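Local coordinates for protein ulvan Lyase-PL25 (Pseudoalteromonas sp. PLSV, PDB 5UAM) that cleaves ulvan, the sulfated cell-wall polysaccharide of green seaweeds, as a polysaccharide lyase of family 25 with a beta-propeller fold, at residues 111-116 with 138-143. Numbering follows the deposited sequence.
Sequences YIHIFY and NKHAVS
Phe115 lays CE1 over the centre of one face of the His140 imidazole, 3.4 Å above its plane, an offset stack with planes 23° apart. At the edge of that same imidazole, NE2 meets His113 ND1 at 2.7 Å in a nearly straight hydrogen bond (172°). The two histidines therefore join rim to rim rather than by stacking. Val142 CG2 covers one face of the His113 ring, 3.8 Å from the centroid, a CH-pi contact. Ser143 O lies at the edge of the Tyr111 ring, 3.3 Å from CD1, and Lys139 CB lies over a face of the Tyr116 ring, 3.8 Å from its centroid. With CG anti to the backbone N (chi1 174°), the His140 ring leans toward the C-terminal end of its own strand, which brings NE2 to His113 and turns a face to Phe115.

The other face of the sheet holds Ile114, Ala141, Tyr116 and Lys139. Here Lys139 CD approaches Tyr116 OH, which is hydrogen-bonded to the backbone N of Ile84.

The backbone evidence is of two central strands in a four-stranded antiparallel propeller blade. Ile114 and Ala141 exchange two hydrogen bonds, as do Tyr116 and Lys139; His113–Val142 and Phe115–His140 are non-hydrogen-bonded pairs. At the Ile112–Ser143 end, Ser143 N gives the usual bond to Ile112 O (2.8 Å), but Ile112 N goes to Ser143 OG at 3.0 Å instead of to Ser143 O; that hydroxyl is also hydrogen-bonded to Arg145 O.

The two imidazoles are buried, and Asp107 OD2 and Asn157 OD1 are hydrogen-bonded to His113 NE2 and His140 ND1. With both nitrogens of each ring bonded, the ring rotations are probably fixed. If both outer nitrogens donate to these oxygens, the inner bond requires one ring to carry a second proton, so the pair is probably singly positive, with Asp107 as counter-charge.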
ATOM      1  N   TYR A 111      -0.935 -19.186 -11.105  1.00 14.51           N
ATOM      2  CA  TYR A 111      -2.134 -18.388 -11.286  1.00 14.08           C
ATOM      3  C   TYR A 111      -1.919 -17.004 -10.698  1.00 14.33           C
ATOM      4  O   TYR A 111      -1.281 -16.853  -9.656  1.00 14.36           O
ATOM      5  CB  TYR A 111      -3.341 -19.066 -10.635  1.00 14.86           C
ATOM      6  CG  TYR A 111      -3.723 -20.346 -11.343  1.00 15.52           C
ATOM      7  CD1 TYR A 111      -4.587 -20.318 -12.433  1.00 16.59           C
ATOM      8  CD2 TYR A 111      -3.227 -21.578 -10.938  1.00 17.63           C
ATOM      9  CE1 TYR A 111      -4.946 -21.469 -13.087  1.00 19.16           C
ATOM     10  CE2 TYR A 111      -3.588 -22.743 -11.597  1.00 18.92           C
ATOM     11  CZ  TYR A 111      -4.443 -22.677 -12.676  1.00 18.20           C
ATOM     12  OH  TYR A 111      -4.814 -23.828 -13.353  1.00 21.80           O
ATOM     13  N   ILE A 112      -2.443 -15.990 -11.376  1.00 14.75           N
ATOM     14  CA  ILE A 112      -2.339 -14.616 -10.916  1.00 13.40           C
ATOM     15  C   ILE A 112      -3.628 -14.277 -10.189  1.00 14.32           C
ATOM     16  O   ILE A 112      -4.728 -14.448 -10.734  1.00 14.38           O
ATOM     17  CB  ILE A 112      -2.079 -13.666 -12.094  1.00 14.03           C
ATOM     18  CG1 ILE A 112      -0.831 -14.134 -12.857  1.00 19.88           C
ATOM     19  CG2 ILE A 112      -1.908 -12.225 -11.613  1.00 14.64           C
ATOM     20  CD1 ILE A 112      -0.745 -13.632 -14.239  1.00 35.27           C
ATOM     21  N   HIS A 113      -3.494 -13.803  -8.957  1.00 12.54           N
ATOM     22  CA  HIS A 113      -4.612 -13.399  -8.128  1.00 12.28           C
ATOM     23  C   HIS A 113      -4.648 -11.889  -8.027  1.00 11.51           C
ATOM     24  O   HIS A 113      -3.608 -11.247  -7.881  1.00 12.64           O
ATOM     25  CB  HIS A 113      -4.422 -13.942  -6.721  1.00 12.02           C
ATOM     26  CG  HIS A 113      -4.464 -15.427  -6.655  1.00 12.21           C
ATOM     27  ND1 HIS A 113      -5.555 -16.129  -6.197  1.00 13.59           N
ATOM     28  CD2 HIS A 113      -3.553 -16.349  -7.037  1.00 13.58           C
ATOM     29  CE1 HIS A 113      -5.303 -17.423  -6.271  1.00 14.33           C
ATOM     30  NE2 HIS A 113      -4.089 -17.578  -6.774  1.00 14.19           N
ATOM     31  N   ILE A 114      -5.859 -11.340  -8.088  1.00 11.89           N
ATOM     32  CA  ILE A 114      -6.093  -9.913  -7.946  1.00 11.36           C
ATOM     33  C   ILE A 114      -7.132  -9.730  -6.841  1.00 12.29           C
ATOM     34  O   ILE A 114      -8.235 -10.274  -6.919  1.00 12.52           O
ATOM     35  CB  ILE A 114      -6.550  -9.270  -9.270  1.00 11.29           C
ATOM     36  CG1 ILE A 114      -5.408  -9.308 -10.298  1.00 14.00           C
ATOM     37  CG2 ILE A 114      -7.046  -7.844  -9.045  1.00 13.91           C
ATOM     38  CD1 ILE A 114      -4.286  -8.360 -10.033  1.00 19.86           C
ATOM     39  N   PHE A 115      -6.763  -9.006  -5.791  1.00 11.88           N
ATOM     40  CA  PHE A 115      -7.673  -8.631  -4.716  1.00 10.24           C
ATOM     41  C   PHE A 115      -8.037  -7.166  -4.923  1.00 11.22           C
ATOM     42  O   PHE A 115      -7.161  -6.353  -5.215  1.00 12.69           O
ATOM     43  CB  PHE A 115      -6.972  -8.843  -3.369  1.00 12.35           C
ATOM     44  CG  PHE A 115      -6.467 -10.242  -3.180  1.00 11.50           C
ATOM     45  CD1 PHE A 115      -7.282 -11.237  -2.670  1.00 12.97           C
ATOM     46  CD2 PHE A 115      -5.183 -10.567  -3.530  1.00 11.95           C
ATOM     47  CE1 PHE A 115      -6.814 -12.528  -2.492  1.00 12.89           C
ATOM     48  CE2 PHE A 115      -4.706 -11.862  -3.358  1.00 13.01           C
ATOM     49  CZ  PHE A 115      -5.525 -12.836  -2.842  1.00 13.29           C
ATOM     50  N   TYR A 116      -9.319  -6.835  -4.829  1.00 10.95           N
ATOM     51  CA  TYR A 116      -9.748  -5.515  -5.277  1.00 11.68           C
ATOM     52  C   TYR A 116     -11.165  -5.230  -4.793  1.00 10.98           C
ATOM     53  O   TYR A 116     -11.865  -6.109  -4.289  1.00 11.91           O
ATOM     54  CB  TYR A 116      -9.726  -5.457  -6.809  1.00 11.35           C
ATOM     55  CG  TYR A 116     -10.837  -6.264  -7.455  1.00 11.56           C
ATOM     56  CD1 TYR A 116     -10.749  -7.647  -7.586  1.00 12.48           C
ATOM     57  CD2 TYR A 116     -12.000  -5.652  -7.903  1.00 12.37           C
ATOM     58  CE1 TYR A 116     -11.779  -8.379  -8.156  1.00 11.64           C
ATOM     59  CE2 TYR A 116     -13.030  -6.376  -8.463  1.00 14.11           C
ATOM     60  CZ  TYR A 116     -12.921  -7.737  -8.580  1.00 12.23           C
ATOM     61  OH  TYR A 116     -13.961  -8.451  -9.143  1.00 14.70           O
ATOM     62  N   ASN A 138     -15.286  -6.427  -0.784  1.00 12.48           N
ATOM     63  CA  ASN A 138     -13.939  -6.833  -1.157  1.00 11.92           C
ATOM     64  C   ASN A 138     -13.992  -8.138  -1.947  1.00 12.66           C
ATOM     65  O   ASN A 138     -14.718  -9.071  -1.594  1.00 14.75           O
ATOM     66  CB  ASN A 138     -13.088  -6.978   0.102  1.00 12.07           C
ATOM     67  CG  ASN A 138     -11.613  -6.669  -0.130  1.00 13.22           C
ATOM     68  OD1 ASN A 138     -11.244  -5.825  -0.964  1.00 12.38           O
ATOM     69  ND2 ASN A 138     -10.757  -7.340   0.646  1.00 14.93           N
ATOM     70  N   LYS A 139     -13.189  -8.208  -3.003  1.00 11.93           N
ATOM     71  CA  LYS A 139     -13.318  -9.237  -4.030  1.00 12.88           C
ATOM     72  C   LYS A 139     -11.965  -9.843  -4.367  1.00 11.27           C
ATOM     73  O   LYS A 139     -10.903  -9.296  -4.069  1.00 11.78           O
ATOM     74  CB  LYS A 139     -13.950  -8.672  -5.298  1.00 11.82           C
ATOM     75  CG  LYS A 139     -15.417  -8.340  -5.136  1.00 14.03           C
ATOM     76  CD  LYS A 139     -15.948  -7.524  -6.316  1.00 16.77           C
ATOM     77  CE  LYS A 139     -17.424  -7.250  -6.167  1.00 18.65           C
ATOM     78  NZ  LYS A 139     -18.230  -8.501  -6.397  1.00 21.82           N
ATOM     79  N   HIS A 140     -12.027 -11.002  -5.027  1.00 12.47           N
ATOM     80  CA  HIS A 140     -10.833 -11.781  -5.329  1.00 12.42           C
ATOM     81  C   HIS A 140     -11.071 -12.447  -6.672  1.00 12.81           C
ATOM     82  O   HIS A 140     -12.003 -13.249  -6.811  1.00 14.21           O
ATOM     83  CB  HIS A 140     -10.616 -12.816  -4.233  1.00 12.83           C
ATOM     84  CG  HIS A 140      -9.504 -13.789  -4.476  1.00 12.74           C
ATOM     85  ND1 HIS A 140      -9.410 -14.977  -3.774  1.00 13.39           N
ATOM     86  CD2 HIS A 140      -8.451 -13.764  -5.323  1.00 12.59           C
ATOM     87  CE1 HIS A 140      -8.340 -15.637  -4.180  1.00 13.69           C
ATOM     88  NE2 HIS A 140      -7.744 -14.921  -5.116  1.00 13.72           N
ATOM     89  N   ALA A 141     -10.252 -12.107  -7.658  1.00 11.56           N
ATOM     90  CA  ALA A 141     -10.285 -12.713  -8.973  1.00 12.57           C
ATOM     91  C   ALA A 141      -9.010 -13.507  -9.191  1.00 13.10           C
ATOM     92  O   ALA A 141      -7.960 -13.225  -8.609  1.00 13.05           O
ATOM     93  CB  ALA A 141     -10.415 -11.650 -10.058  1.00 14.85           C
ATOM     94  N   VAL A 142      -9.087 -14.506 -10.067  1.00 12.59           N
ATOM     95  CA  VAL A 142      -7.912 -15.316 -10.374  1.00 13.48           C
ATOM     96  C   VAL A 142      -7.859 -15.560 -11.876  1.00 12.20           C
ATOM     97  O   VAL A 142      -8.888 -15.692 -12.546  1.00 13.97           O
ATOM     98  CB  VAL A 142      -7.916 -16.645  -9.585  1.00 13.73           C
ATOM     99  CG1 VAL A 142      -9.032 -17.539 -10.037  1.00 16.90           C
ATOM    100  CG2 VAL A 142      -6.556 -17.344  -9.710  1.00 15.01           C
ATOM    101  N   SER A 143      -6.646 -15.625 -12.410  1.00 13.02           N
ATOM    102  CA  SER A 143      -6.519 -15.920 -13.832  1.00 12.88           C
ATOM    103  C   SER A 143      -7.047 -17.321 -14.126  1.00 14.49           C
ATOM    104  O   SER A 143      -6.943 -18.230 -13.298  1.00 14.61           O
ATOM    105  CB  SER A 143      -5.069 -15.762 -14.292  1.00 14.58           C
ATOM    106  OG  SER A 143      -4.193 -16.701 -13.697  1.00 15.01           O
TER